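Local coordinates for tyrocidine synthase 2 (Brevibacillus parabrevis, PDB 6TA8), which belongs to the nonribosomal peptide synthetases and is represented here by a condensation domain, a two-lobed fold, at residues 70-73 against 74-78; 170-173 against 174-177. All blocks are in the same frame, centred on the assembly; numbering follows the deposited sequence.

In the fold
Contact 1 (70-78) and contact 2 (170-177) lie on two helices, 69-82 and 169-187, that pack on the mixed sheet containing strands 56-63, 110-115, 145-152 and 155-163. Their centres are 16 Å apart and their nearest atoms about 6 Å apart, so they do not touch. Val160 of strand 155-163 meets both Phe76 and Trp172; in addition the two helices pack directly, Phe179 and Tyr183 of 169-187 meeting Phe76 and Val72 respectively. Contact 2 is the more central, about 12 Å from the centre of the chain against 26 Å for contact 1, and directly follows the HHxxxDG signature of condensation domains, which includes Asp168.

Contact 1: 70-73 against 74-78; sequences GLVR and QAFQQ
Val72 holds CG1 anti to its backbone N (chi1 174°), while Phe76 swings its ring to the side of its own backbone N (chi1 -84°), and the two side chains thereby leave the helix together and lie alongside one another. This is an i to i+4 pair on helix 69-82, one of the helices that pack on the mixed sheet of the condensation domain. The CG1 methyl of Val72 sits 3.7 Å from CD2 of Phe76 and touches CE2 almost as closely, so one methyl rests against the CD2-CE2 bond of the ring. Together they form part of the buried face of the helix: Val72 leans on Phe111 and Leu158, and Phe76 on Val160, with the ring of Phe179 meeting that of Phe76 at about 40° between planes. The backbone ladder beneath is regular, although its first rung, from Gln74 N to Gly70 O, is long at 3.3 Å. Ala75 N reaches Leu71 O at 2.9 Å. On the more solvent-facing side Gln77 N binds Arg73 O at 2.8 Å, and CG of Gln77, turned to the side of its backbone N, lies against the same oxygen. Val72 O has two neighbours from Phe76: the amide N donates to it at 3.0 Å, and CD2 lies 3.1 Å from it, the oxygen sitting at the ring edge and in the ring plane.

Contact 2: 170-173 against 174-177; sequences VSWR and ILFE
Trp172 and Phe176, one helical turn apart, set their rings obliquely to each other, CE3 of Trp172 lying 3.9 Å from CE1 of Phe176. Leu175 also crosses the indole at a slant; its CD1 methyl is 3.7 Å from Trp172 CE3 and equally near CZ3, so the six-membered part of the indole receives both neighbours. In Phe176, chi1 (-57°) brings the ring back over the preceding turn, and chi2 (-31°) turns one face to the carbonyl oxygen of Trp172. That oxygen stands 3.1 Å above the ring plane, displaced toward the rim, and also accepts the amide of Phe176, N to O 2.9 Å, in a fairly straight bond (160° at the hydrogen). On another side of the helix Glu177 N binds Arg173 O at 3.1 Å. OE1 of Glu177 lies 3.2 Å from that oxygen, but as a second acceptor it gains no bond there and would be expected to meet some repulsion; the other carboxylate oxygen, OE2, has a long, weak ion pair with Arg318. Trp172 packs on Val59, Val160 and Ile162 of the sheet, and Phe402 meets Phe176 edge-to-face. Arg173 sends NH2 to Leu388 O, while Ser171 OG bonds Asp168, Gly321 O and Arg307. A helix is thus packed on a sheet by its Trp172, Leu175 and Phe176 side, the helix that begins at the glycine of the condensation-domain HHxxxDG motif.

Contact 1: 70-73 against 74-78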
ATOM      1  N   GLY A  70     -25.946  15.134   3.891  1.00 64.16           N
ATOM      2  CA  GLY A  70     -26.608  14.485   5.010  1.00 59.39           C
ATOM      3  C   GLY A  70     -26.536  12.973   4.942  1.00 61.67           C
ATOM      4  O   GLY A  70     -26.537  12.300   5.976  1.00 59.88           O
ATOM      5  N   LEU A  71     -26.468  12.423   3.731  1.00 58.79           N
ATOM      6  CA  LEU A  71     -26.298  10.990   3.527  1.00 59.97           C
ATOM      7  C   LEU A  71     -24.839  10.559   3.589  1.00 64.36           C
ATOM      8  O   LEU A  71     -24.546   9.461   4.076  1.00 61.14           O
ATOM      9  CB  LEU A  71     -26.889  10.580   2.178  1.00 62.89           C
ATOM     10  CG  LEU A  71     -28.367  10.201   2.149  1.00 63.09           C
ATOM     11  CD1 LEU A  71     -29.256  11.407   2.411  1.00 62.25           C
ATOM     12  CD2 LEU A  71     -28.694   9.584   0.812  1.00 60.54           C
ATOM     13  N   VAL A  72     -23.923  11.395   3.094  1.00 63.18           N
ATOM     14  CA  VAL A  72     -22.499  11.094   3.203  1.00 53.37           C
ATOM     15  C   VAL A  72     -22.076  11.069   4.665  1.00 57.07           C
ATOM     16  O   VAL A  72     -21.313  10.194   5.093  1.00 56.15           O
ATOM     17  CB  VAL A  72     -21.675  12.113   2.391  1.00 44.85           C
ATOM     18  CG1 VAL A  72     -20.181  11.900   2.603  1.00 49.09           C
ATOM     19  CG2 VAL A  72     -22.026  12.023   0.914  1.00 48.33           C
ATOM     20  N   ARG A  73     -22.569  12.024   5.457  1.00 56.26           N
ATOM     21  CA  ARG A  73     -22.259  12.034   6.882  1.00 52.61           C
ATOM     22  C   ARG A  73     -22.860  10.824   7.584  1.00 56.13           C
ATOM     23  O   ARG A  73     -22.196  10.185   8.410  1.00 54.50           O
ATOM     24  CB  ARG A  73     -22.758  13.329   7.523  1.00 51.00           C
ATOM     25  CG  ARG A  73     -22.059  14.581   7.019  1.00 53.20           C
ATOM     26  CD  ARG A  73     -22.700  15.837   7.588  1.00 54.68           C
ATOM     27  NE  ARG A  73     -22.455  15.970   9.021  1.00 56.54           N
ATOM     28  CZ  ARG A  73     -21.462  16.681   9.543  1.00 61.25           C
ATOM     29  NH1 ARG A  73     -20.616  17.325   8.749  1.00 57.02           N
ATOM     30  NH2 ARG A  73     -21.311  16.747  10.859  1.00 64.93           N
ATOM     31  N   GLN A  74     -24.114  10.489   7.266  1.00 58.05           N
ATOM     32  CA  GLN A  74     -24.750   9.330   7.882  1.00 55.32           C
ATOM     33  C   GLN A  74     -24.037   8.037   7.512  1.00 56.09           C
ATOM     34  O   GLN A  74     -23.983   7.104   8.322  1.00 52.88           O
ATOM     35  CB  GLN A  74     -26.223   9.259   7.475  1.00 63.91           C
ATOM     36  CG  GLN A  74     -27.067   8.348   8.351  1.00 71.71           C
ATOM     37  CD  GLN A  74     -28.539   8.386   7.988  1.00 74.26           C
ATOM     38  OE1 GLN A  74     -28.902   8.688   6.851  1.00 71.16           O
ATOM     39  NE2 GLN A  74     -29.394   8.078   8.956  1.00 76.34           N
ATOM     40  N   ALA A  75     -23.483   7.962   6.301  1.00 57.39           N
ATOM     41  CA  ALA A  75     -22.736   6.776   5.902  1.00 54.47           C
ATOM     42  C   ALA A  75     -21.422   6.673   6.666  1.00 50.96           C
ATOM     43  O   ALA A  75     -21.076   5.607   7.187  1.00 53.69           O
ATOM     44  CB  ALA A  75     -22.485   6.797   4.394  1.00 51.86           C
ATOM     45  N   PHE A  76     -20.678   7.779   6.751  1.00 51.68           N
ATOM     46  CA  PHE A  76     -19.388   7.748   7.432  1.00 51.89           C
ATOM     47  C   PHE A  76     -19.547   7.637   8.943  1.00 52.91           C
ATOM     48  O   PHE A  76     -18.681   7.060   9.612  1.00 49.81           O
ATOM     49  CB  PHE A  76     -18.569   8.986   7.067  1.00 43.72           C
ATOM     50  CG  PHE A  76     -17.813   8.847   5.776  1.00 47.51           C
ATOM     51  CD1 PHE A  76     -16.587   8.202   5.742  1.00 46.05           C
ATOM     52  CD2 PHE A  76     -18.331   9.352   4.595  1.00 47.49           C
ATOM     53  CE1 PHE A  76     -15.890   8.068   4.555  1.00 41.78           C
ATOM     54  CE2 PHE A  76     -17.639   9.221   3.406  1.00 42.55           C
ATOM     55  CZ  PHE A  76     -16.417   8.578   3.387  1.00 44.80           C
ATOM     56  N   GLN A  77     -20.636   8.175   9.502  1.00 56.08           N
ATOM     57  CA  GLN A  77     -20.901   7.978  10.924  1.00 50.22           C
ATOM     58  C   GLN A  77     -21.055   6.500  11.258  1.00 50.44           C
ATOM     59  O   GLN A  77     -20.697   6.071  12.361  1.00 54.71           O
ATOM     60  CB  GLN A  77     -22.154   8.748  11.342  1.00 50.35           C
ATOM     61  CG  GLN A  77     -21.938  10.241  11.540  1.00 64.32           C
ATOM     62  CD  GLN A  77     -21.268  10.565  12.858  1.00 65.49           C
ATOM     63  OE1 GLN A  77     -21.469   9.873  13.856  1.00 75.91           O
ATOM     64  NE2 GLN A  77     -20.468  11.625  12.870  1.00 57.10           N
ATOM     65  N   GLN A  78     -21.581   5.710  10.321  1.00 46.47           N
ATOM     66  CA  GLN A  78     -21.708   4.273  10.533  1.00 53.42           C
ATOM     67  C   GLN A  78     -20.426   3.530  10.178  1.00 51.74           C
ATOM     68  O   GLN A  78     -20.106   2.519  10.812  1.00 49.12           O
ATOM     69  CB  GLN A  78     -22.879   3.725   9.714  1.00 49.40           C
ATOM     70  CG  GLN A  78     -23.186   2.258   9.965  1.00 64.10           C
ATOM     71  CD  GLN A  78     -23.725   2.001  11.359  1.00 66.23           C
ATOM     72  OE1 GLN A  78     -24.279   2.896  11.999  1.00 58.62           O
ATOM     73  NE2 GLN A  78     -23.566   0.772  11.836  1.00 60.41           N
TER

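Contact 2: 170-173 against 174-177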
ATOM      1  N   VAL A 170      -6.033  -3.240   0.736  1.00 35.19           N
ATOM      2  CA  VAL A 170      -7.211  -4.085   0.913  1.00 36.74           C
ATOM      3  C   VAL A 170      -8.276  -3.356   1.723  1.00 38.53           C
ATOM      4  O   VAL A 170      -9.477  -3.501   1.467  1.00 43.08           O
ATOM      5  CB  VAL A 170      -6.815  -5.423   1.565  1.00 41.11           C
ATOM      6  CG1 VAL A 170      -8.047  -6.270   1.848  1.00 32.62           C
ATOM      7  CG2 VAL A 170      -5.842  -6.179   0.674  1.00 40.53           C
ATOM      8  N   SER A 171      -7.856  -2.553   2.706  1.00 36.88           N
ATOM      9  CA  SER A 171      -8.814  -1.802   3.512  1.00 37.65           C
ATOM     10  C   SER A 171      -9.627  -0.832   2.665  1.00 41.68           C
ATOM     11  O   SER A 171     -10.796  -0.573   2.971  1.00 44.51           O
ATOM     12  CB  SER A 171      -8.086  -1.047   4.626  1.00 41.14           C
ATOM     13  OG  SER A 171      -7.388  -1.937   5.481  1.00 36.55           O
ATOM     14  N   TRP A 172      -9.033  -0.290   1.599  1.00 40.36           N
ATOM     15  CA  TRP A 172      -9.768   0.630   0.738  1.00 47.34           C
ATOM     16  C   TRP A 172     -10.856  -0.087  -0.051  1.00 48.23           C
ATOM     17  O   TRP A 172     -11.909   0.502  -0.324  1.00 46.09           O
ATOM     18  CB  TRP A 172      -8.805   1.347  -0.209  1.00 42.00           C
ATOM     19  CG  TRP A 172      -8.109   2.513   0.425  1.00 43.44           C
ATOM     20  CD1 TRP A 172      -6.802   2.578   0.813  1.00 39.36           C
ATOM     21  CD2 TRP A 172      -8.686   3.783   0.748  1.00 49.30           C
ATOM     22  NE1 TRP A 172      -6.529   3.810   1.356  1.00 49.92           N
ATOM     23  CE2 TRP A 172      -7.670   4.568   1.329  1.00 41.21           C
ATOM     24  CE3 TRP A 172      -9.963   4.333   0.604  1.00 54.78           C
ATOM     25  CZ2 TRP A 172      -7.892   5.872   1.763  1.00 41.70           C
ATOM     26  CZ3 TRP A 172     -10.182   5.627   1.035  1.00 44.57           C
ATOM     27  CH2 TRP A 172      -9.151   6.384   1.608  1.00 48.60           C
ATOM     28  N   ARG A 173     -10.628  -1.350  -0.420  1.00 52.06           N
ATOM     29  CA  ARG A 173     -11.667  -2.109  -1.108  1.00 46.71           C
ATOM     30  C   ARG A 173     -12.852  -2.373  -0.187  1.00 46.86           C
ATOM     31  O   ARG A 173     -14.007  -2.354  -0.631  1.00 45.67           O
ATOM     32  CB  ARG A 173     -11.097  -3.423  -1.642  1.00 44.17           C
ATOM     33  CG  ARG A 173      -9.723  -3.292  -2.272  1.00 52.50           C
ATOM     34  CD  ARG A 173      -9.075  -4.652  -2.455  1.00 52.32           C
ATOM     35  NE  ARG A 173      -8.929  -5.002  -3.864  1.00 57.79           N
ATOM     36  CZ  ARG A 173      -7.781  -4.944  -4.531  1.00 55.48           C
ATOM     37  NH1 ARG A 173      -7.734  -5.283  -5.812  1.00 58.73           N
ATOM     38  NH2 ARG A 173      -6.677  -4.548  -3.912  1.00 47.65           N
ATOM     39  N   ILE A 174     -12.588  -2.619   1.101  1.00 45.34           N
ATOM     40  CA  ILE A 174     -13.677  -2.753   2.064  1.00 39.65           C
ATOM     41  C   ILE A 174     -14.412  -1.430   2.223  1.00 44.90           C
ATOM     42  O   ILE A 174     -15.631  -1.409   2.430  1.00 52.96           O
ATOM     43  CB  ILE A 174     -13.134  -3.264   3.412  1.00 43.67           C
ATOM     44  CG1 ILE A 174     -12.305  -4.531   3.209  1.00 43.71           C
ATOM     45  CG2 ILE A 174     -14.271  -3.527   4.386  1.00 46.49           C
ATOM     46  CD1 ILE A 174     -11.609  -5.006   4.463  1.00 43.11           C
ATOM     47  N   LEU A 175     -13.693  -0.309   2.124  1.00 49.48           N
ATOM     48  CA  LEU A 175     -14.335   0.998   2.219  1.00 44.61           C
ATOM     49  C   LEU A 175     -15.254   1.245   1.030  1.00 44.52           C
ATOM     50  O   LEU A 175     -16.388   1.710   1.198  1.00 46.90           O
ATOM     51  CB  LEU A 175     -13.276   2.095   2.317  1.00 51.10           C
ATOM     52  CG  LEU A 175     -12.753   2.421   3.715  1.00 51.28           C
ATOM     53  CD1 LEU A 175     -11.881   3.662   3.673  1.00 52.08           C
ATOM     54  CD2 LEU A 175     -13.907   2.606   4.686  1.00 46.90           C
ATOM     55  N   PHE A 176     -14.781   0.942  -0.182  1.00 46.87           N
ATOM     56  CA  PHE A 176     -15.604   1.138  -1.371  1.00 47.87           C
ATOM     57  C   PHE A 176     -16.867   0.287  -1.313  1.00 50.73           C
ATOM     58  O   PHE A 176     -17.931   0.710  -1.777  1.00 58.86           O
ATOM     59  CB  PHE A 176     -14.802   0.810  -2.631  1.00 50.74           C
ATOM     60  CG  PHE A 176     -13.536   1.608  -2.775  1.00 51.62           C
ATOM     61  CD1 PHE A 176     -13.449   2.898  -2.278  1.00 56.12           C
ATOM     62  CD2 PHE A 176     -12.433   1.066  -3.416  1.00 55.40           C
ATOM     63  CE1 PHE A 176     -12.285   3.631  -2.413  1.00 51.39           C
ATOM     64  CE2 PHE A 176     -11.266   1.794  -3.555  1.00 51.00           C
ATOM     65  CZ  PHE A 176     -11.191   3.078  -3.053  1.00 57.71           C
ATOM     66  N   GLU A 177     -16.766  -0.917  -0.748  1.00 53.48           N
ATOM     67  CA  GLU A 177     -17.936  -1.779  -0.629  1.00 50.78           C
ATOM     68  C   GLU A 177     -18.910  -1.238   0.411  1.00 40.54           C
ATOM     69  O   GLU A 177     -20.107  -1.094   0.140  1.00 40.06           O
ATOM     70  CB  GLU A 177     -17.504  -3.202  -0.271  1.00 52.53           C
ATOM     71  CG  GLU A 177     -17.066  -4.050  -1.457  1.00 53.34           C
ATOM     72  CD  GLU A 177     -16.406  -5.351  -1.031  1.00 68.75           C
ATOM     73  OE1 GLU A 177     -15.162  -5.375  -0.899  1.00 60.62           O
ATOM     74  OE2 GLU A 177     -17.128  -6.349  -0.824  1.00 77.34           O
TER